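Local coordinates for protein Exo beta-1,2-glucooligosaccharide sophorohydrolase (non-reducing end) (Parabacteroides distasonis ATCC 8503, PDB 5Z06) that hydrolyses linear beta-1,2-glucan and beta-1,2-glucooligosaccharides of four or more units in exo fashion, releasing sophorose from the non-reducing end, at residues A[363-368]-A[432-437]; A[443-448]-A[455-460]. All blocks are in the same frame, centred on the assembly; numbering follows the deposited sequence.

Contact 1 of 2, residues A[363-368]-A[432-437]; sequences KFHGAV and WSWYKQ
Phe364 O is gripped from two opposite faces of its carbonyl plane: the Tyr435 hydroxyl donates to it from one, OH to O 2.6 Å, and the backbone N of Ala367 from the other, N to O 3.1 Å. The tyrosine donor stands 44° out of that plane, while the carbonyl oxygen itself lies at the edge of the phenol ring. Ala367 CB packs alongside, 3.8 Å from Tyr435 CE1. The Ala367 bond belongs to a type I' beta turn from Phe364 to Ala367 in the loop after helix 344-360, and Tyr435 reaches it from a short 3-10 segment, 433-436, beyond helix 414-428. At the tip of the turn His365 lies face to face on the five-membered ring of Trp434, centroids 3.5 Å apart and planes at 12°. Trp434 has CG anti to its own N (chi1 176°), which lays the indole face against the imidazole. Trp448 meets both stacked rings edge-to-face. A serine in place of Trp434 removes the indole face, and the imidazole of His365 would probably be left freer to turn, with the ND1 bond to Glu431 and the edge-to-face contact with Trp448 still in place.

Contact 2 of 2, residues A[443-448]-A[455-460]; sequences YLYWHW and VINHKL
Tyr445 and Lys459 face each other at an isolated antiparallel beta bridge, forming a non-hydrogen-bonded pair beside helix 392-408. The bonds that flank the pair run from Leu460 N to Leu444 O at 2.8 Å and from Trp446 N to His458 O at 2.9 Å, the latter almost straight on to the carbonyl. Lys459 runs between two tyrosines: its CD sits over one face of the Tyr443 ring, 3.9 Å from the centroid, and a bend at chi4 (79°) turns NZ to donate to Tyr445 OH at 3.1 Å. Leu460 sends its two branches different ways, CD1 to Trp446 CB at 3.4 Å and CD2 to Leu444 CB. Next along, Trp446 CE3 stands over the centre of the His458 imidazole, though the two rings are inclined by 40°. Past the bridge the two segments part and water fills in: one molecule accepts from the N atoms of His447 and His458 and lies in the plane of the His447 ring near ND1, while Ile456 CD1 makes a CH-pi contact over one face of that ring, 3.9 Å from its centroid. Farther out, Lys459 makes a cation-pi contact with Tyr496. A glycerol, probably from the crystallisation liquor, lies about 4 Å from the His458 side chain and may mark a pocket. Tyr443 OH is held by Ser492 OG and Glu494 OE1, and His458 NE2 by Tyr500 OH.

Contact 1 and contact 2 follow one another along the chain, their centres about 10 Å apart on the same side of its centre. They meet through a probable hydrogen bond, Tyr435 O to Tyr445 N at 2.6 Å, and through Trp448, whose CB packs against Tyr435 CE2. Leu392 of helix 392-408 touches side chains from both. Contact 1 is the smaller and more buried, joining a beta turn to a 3-10 segment distant in sequence through one side-chain hydroxyl and a stacked ring pair. Contact 2, only partly buried, joins near neighbours in sequence through backbone bonds, a lysine threaded among tyrosines and bridging waters.

Contact 1 of 2, residues A[363-368]-A[432-437]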
# COMPACT_ATOMS: atom_id res chain seq x y z
N LYS A 363 -13.18 -2.66 22.66
CA LYS A 363 -14.45 -2.82 21.98
C LYS A 363 -15.26 -1.56 22.18
O LYS A 363 -15.07 -0.82 23.15
CB LYS A 363 -15.25 -4.00 22.53
CG LYS A 363 -14.51 -5.32 22.54
CD LYS A 363 -13.86 -5.61 21.20
CE LYS A 363 -13.34 -7.02 21.18
NZ LYS A 363 -12.39 -7.24 22.31
N PHE A 364 -16.17 -1.34 21.24
CA PHE A 364 -17.03 -0.17 21.22
C PHE A 364 -18.39 -0.71 20.86
O PHE A 364 -18.72 -0.90 19.69
CB PHE A 364 -16.49 0.84 20.22
CG PHE A 364 -15.08 1.24 20.52
CD1 PHE A 364 -14.80 2.17 21.54
CD2 PHE A 364 -14.01 0.63 19.84
CE1 PHE A 364 -13.50 2.51 21.84
CE2 PHE A 364 -12.70 0.96 20.15
CZ PHE A 364 -12.44 1.90 21.14
N HIS A 365 -19.14 -1.05 21.92
CA HIS A 365 -20.31 -1.89 21.82
C HIS A 365 -20.01 -3.18 21.00
O HIS A 365 -20.70 -3.56 20.03
CB HIS A 365 -21.50 -1.06 21.32
CG HIS A 365 -22.00 -0.12 22.37
ND1 HIS A 365 -22.86 -0.51 23.37
CD2 HIS A 365 -21.64 1.15 22.66
CE1 HIS A 365 -23.09 0.50 24.18
NE2 HIS A 365 -22.35 1.52 23.78
N GLY A 366 -18.91 -3.81 21.39
CA GLY A 366 -18.47 -5.05 20.77
C GLY A 366 -17.80 -4.93 19.42
O GLY A 366 -17.12 -5.88 18.98
N ALA A 367 -17.95 -3.77 18.77
CA ALA A 367 -17.27 -3.52 17.51
C ALA A 367 -15.85 -3.13 17.81
O ALA A 367 -15.51 -2.76 18.94
CB ALA A 367 -17.97 -2.41 16.73
N VAL A 368 -15.02 -3.18 16.78
CA VAL A 368 -13.65 -2.72 16.90
C VAL A 368 -13.50 -1.41 16.17
O VAL A 368 -14.30 -1.05 15.31
CB VAL A 368 -12.61 -3.75 16.36
CG1 VAL A 368 -12.61 -5.01 17.19
CG2 VAL A 368 -12.83 -4.08 14.88
N TRP A 432 -24.27 -4.83 16.76
CA TRP A 432 -24.63 -4.18 15.49
C TRP A 432 -25.77 -3.17 15.68
O TRP A 432 -25.71 -2.06 15.17
CB TRP A 432 -25.03 -5.21 14.42
CG TRP A 432 -23.97 -6.25 14.16
CD1 TRP A 432 -23.95 -7.50 14.65
CD2 TRP A 432 -22.80 -6.10 13.36
NE1 TRP A 432 -22.84 -8.17 14.20
CE2 TRP A 432 -22.11 -7.32 13.42
CE3 TRP A 432 -22.26 -5.05 12.62
CZ2 TRP A 432 -20.90 -7.51 12.77
CZ3 TRP A 432 -21.07 -5.26 11.97
CH2 TRP A 432 -20.40 -6.48 12.06
N SER A 433 -26.78 -3.57 16.44
CA SER A 433 -27.97 -2.75 16.71
C SER A 433 -27.63 -1.43 17.34
O SER A 433 -28.28 -0.44 17.05
CB SER A 433 -28.97 -3.50 17.59
OG SER A 433 -28.33 -4.04 18.73
N TRP A 434 -26.61 -1.41 18.19
CA TRP A 434 -26.11 -0.19 18.77
C TRP A 434 -25.78 0.84 17.70
O TRP A 434 -26.07 2.01 17.87
CB TRP A 434 -24.85 -0.43 19.59
CG TRP A 434 -24.30 0.84 20.11
CD1 TRP A 434 -23.27 1.56 19.57
CD2 TRP A 434 -24.79 1.61 21.21
NE1 TRP A 434 -23.08 2.71 20.28
CE2 TRP A 434 -23.99 2.77 21.30
CE3 TRP A 434 -25.82 1.42 22.15
CZ2 TRP A 434 -24.17 3.74 22.30
CZ3 TRP A 434 -25.99 2.37 23.14
CH2 TRP A 434 -25.19 3.52 23.20
N TYR A 435 -25.19 0.39 16.60
CA TYR A 435 -24.76 1.30 15.54
C TYR A 435 -25.90 1.86 14.67
O TYR A 435 -25.65 2.61 13.72
CB TYR A 435 -23.64 0.65 14.72
CG TYR A 435 -22.38 0.67 15.50
CD1 TYR A 435 -22.15 -0.27 16.50
CD2 TYR A 435 -21.44 1.68 15.31
CE1 TYR A 435 -20.99 -0.21 17.26
CE2 TYR A 435 -20.28 1.73 16.07
CZ TYR A 435 -20.07 0.79 17.04
OH TYR A 435 -18.92 0.85 17.78
N LYS A 436 -27.14 1.50 14.99
CA LYS A 436 -28.31 2.20 14.48
C LYS A 436 -28.42 3.63 15.01
O LYS A 436 -29.04 4.46 14.36
CB LYS A 436 -29.58 1.44 14.83
CG LYS A 436 -29.76 0.16 14.03
CD LYS A 436 -30.96 -0.65 14.49
CE LYS A 436 -32.25 0.10 14.25
NZ LYS A 436 -33.40 -0.70 14.70
N GLN A 437 -27.86 3.89 16.20
CA GLN A 437 -27.87 5.20 16.84
C GLN A 437 -29.23 5.50 17.44
O GLN A 437 -29.31 5.89 18.59
CB GLN A 437 -27.42 6.36 15.92
CG GLN A 437 -27.58 7.75 16.56
CD GLN A 437 -26.88 8.88 15.82
OE1 GLN A 437 -26.30 8.70 14.73
NE2 GLN A 437 -26.92 10.05 16.42

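Contact 2 of 2, residues A[443-448]-A[455-460]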
# COMPACT_ATOMS: atom_id res chain seq x y z
N TYR A 443 -30.95 3.43 9.15
CA TYR A 443 -29.55 3.27 8.78
C TYR A 443 -28.71 2.75 9.93
O TYR A 443 -28.96 3.08 11.11
CB TYR A 443 -28.95 4.62 8.39
CG TYR A 443 -29.69 5.31 7.31
CD1 TYR A 443 -29.47 4.99 5.98
CD2 TYR A 443 -30.62 6.32 7.62
CE1 TYR A 443 -30.14 5.63 4.96
CE2 TYR A 443 -31.31 6.97 6.61
CZ TYR A 443 -31.07 6.62 5.28
OH TYR A 443 -31.75 7.26 4.28
N LEU A 444 -27.69 1.99 9.56
CA LEU A 444 -26.55 1.81 10.42
C LEU A 444 -25.67 3.03 10.28
O LEU A 444 -25.67 3.68 9.23
CB LEU A 444 -25.73 0.57 10.02
CG LEU A 444 -26.33 -0.77 10.40
CD1 LEU A 444 -25.56 -1.91 9.73
CD2 LEU A 444 -26.30 -0.92 11.92
N TYR A 445 -24.92 3.33 11.34
CA TYR A 445 -23.86 4.31 11.30
C TYR A 445 -22.49 3.67 11.25
O TYR A 445 -22.27 2.56 11.79
CB TYR A 445 -23.98 5.28 12.45
CG TYR A 445 -25.15 6.22 12.23
CD1 TYR A 445 -26.45 5.78 12.42
CD2 TYR A 445 -24.96 7.51 11.74
CE1 TYR A 445 -27.53 6.61 12.19
CE2 TYR A 445 -26.03 8.35 11.50
CZ TYR A 445 -27.31 7.90 11.74
OH TYR A 445 -28.40 8.69 11.51
N TRP A 446 -21.58 4.37 10.59
CA TRP A 446 -20.22 3.94 10.37
C TRP A 446 -19.46 3.90 11.69
O TRP A 446 -18.76 2.91 11.97
CB TRP A 446 -19.52 4.87 9.37
CG TRP A 446 -18.37 4.27 8.64
CD1 TRP A 446 -17.29 3.67 9.19
CD2 TRP A 446 -18.18 4.24 7.23
NE1 TRP A 446 -16.44 3.23 8.20
CE2 TRP A 446 -16.95 3.57 6.99
CE3 TRP A 446 -18.91 4.71 6.14
CZ2 TRP A 446 -16.46 3.34 5.71
CZ3 TRP A 446 -18.41 4.49 4.86
CH2 TRP A 446 -17.20 3.81 4.66
N HIS A 447 -19.60 4.95 12.50
CA HIS A 447 -18.72 5.11 13.65
C HIS A 447 -19.47 5.34 14.93
O HIS A 447 -20.57 5.88 14.92
CB HIS A 447 -17.78 6.32 13.46
CG HIS A 447 -17.04 6.35 12.16
ND1 HIS A 447 -17.53 7.01 11.05
CD2 HIS A 447 -15.81 5.90 11.81
CE1 HIS A 447 -16.65 6.93 10.06
NE2 HIS A 447 -15.60 6.26 10.50
N TRP A 448 -18.85 4.95 16.04
CA TRP A 448 -19.30 5.41 17.35
C TRP A 448 -18.10 5.65 18.22
O TRP A 448 -17.28 4.76 18.37
CB TRP A 448 -20.23 4.41 18.05
CG TRP A 448 -20.60 4.88 19.43
CD1 TRP A 448 -21.51 5.82 19.73
CD2 TRP A 448 -20.04 4.45 20.68
NE1 TRP A 448 -21.57 6.02 21.09
CE2 TRP A 448 -20.69 5.19 21.70
CE3 TRP A 448 -19.06 3.52 21.04
CZ2 TRP A 448 -20.40 5.03 23.05
CZ3 TRP A 448 -18.76 3.35 22.40
CH2 TRP A 448 -19.44 4.11 23.39
N VAL A 455 -20.60 11.83 16.66
CA VAL A 455 -20.12 13.04 16.03
C VAL A 455 -19.84 12.86 14.53
O VAL A 455 -20.17 13.76 13.75
CB VAL A 455 -18.91 13.65 16.79
CG1 VAL A 455 -17.67 12.77 16.69
CG2 VAL A 455 -18.62 15.06 16.28
N ILE A 456 -19.26 11.73 14.11
CA ILE A 456 -18.90 11.59 12.68
C ILE A 456 -20.14 11.43 11.84
O ILE A 456 -20.24 12.03 10.78
CB ILE A 456 -17.90 10.48 12.38
CG1 ILE A 456 -16.59 10.81 13.10
CG2 ILE A 456 -17.69 10.34 10.86
CD1 ILE A 456 -15.48 9.77 12.94
N ASN A 457 -21.09 10.63 12.33
CA ASN A 457 -22.47 10.65 11.84
C ASN A 457 -22.62 10.31 10.36
O ASN A 457 -23.37 10.94 9.60
CB ASN A 457 -23.12 12.01 12.16
CG ASN A 457 -24.59 11.89 12.48
OD1 ASN A 457 -25.01 11.13 13.39
ND2 ASN A 457 -25.40 12.61 11.72
N HIS A 458 -21.89 9.28 9.95
CA HIS A 458 -21.86 8.86 8.57
C HIS A 458 -22.79 7.66 8.47
O HIS A 458 -22.52 6.60 9.06
CB HIS A 458 -20.43 8.49 8.21
CG HIS A 458 -20.19 8.32 6.76
ND1 HIS A 458 -18.94 8.43 6.20
CD2 HIS A 458 -21.03 8.03 5.74
CE1 HIS A 458 -19.01 8.24 4.90
NE2 HIS A 458 -20.28 8.00 4.59
N LYS A 459 -23.91 7.83 7.76
CA LYS A 459 -24.85 6.73 7.54
C LYS A 459 -24.25 5.75 6.57
O LYS A 459 -23.53 6.16 5.66
CB LYS A 459 -26.16 7.24 6.98
CG LYS A 459 -26.99 8.02 7.98
CD LYS A 459 -27.97 8.93 7.24
CE LYS A 459 -29.12 9.41 8.12
NZ LYS A 459 -28.72 10.53 9.02
N LEU A 460 -24.55 4.47 6.75
CA LEU A 460 -24.10 3.45 5.81
C LEU A 460 -25.13 3.34 4.72
O LEU A 460 -26.24 2.86 4.95
CB LEU A 460 -23.89 2.09 6.50
CG LEU A 460 -22.55 1.84 7.18
CD1 LEU A 460 -21.84 3.10 7.62
CD2 LEU A 460 -22.66 0.86 8.33
O HOH W 1 -20.33 7.63 11.71
O HOH W 2 -20.62 8.48 14.30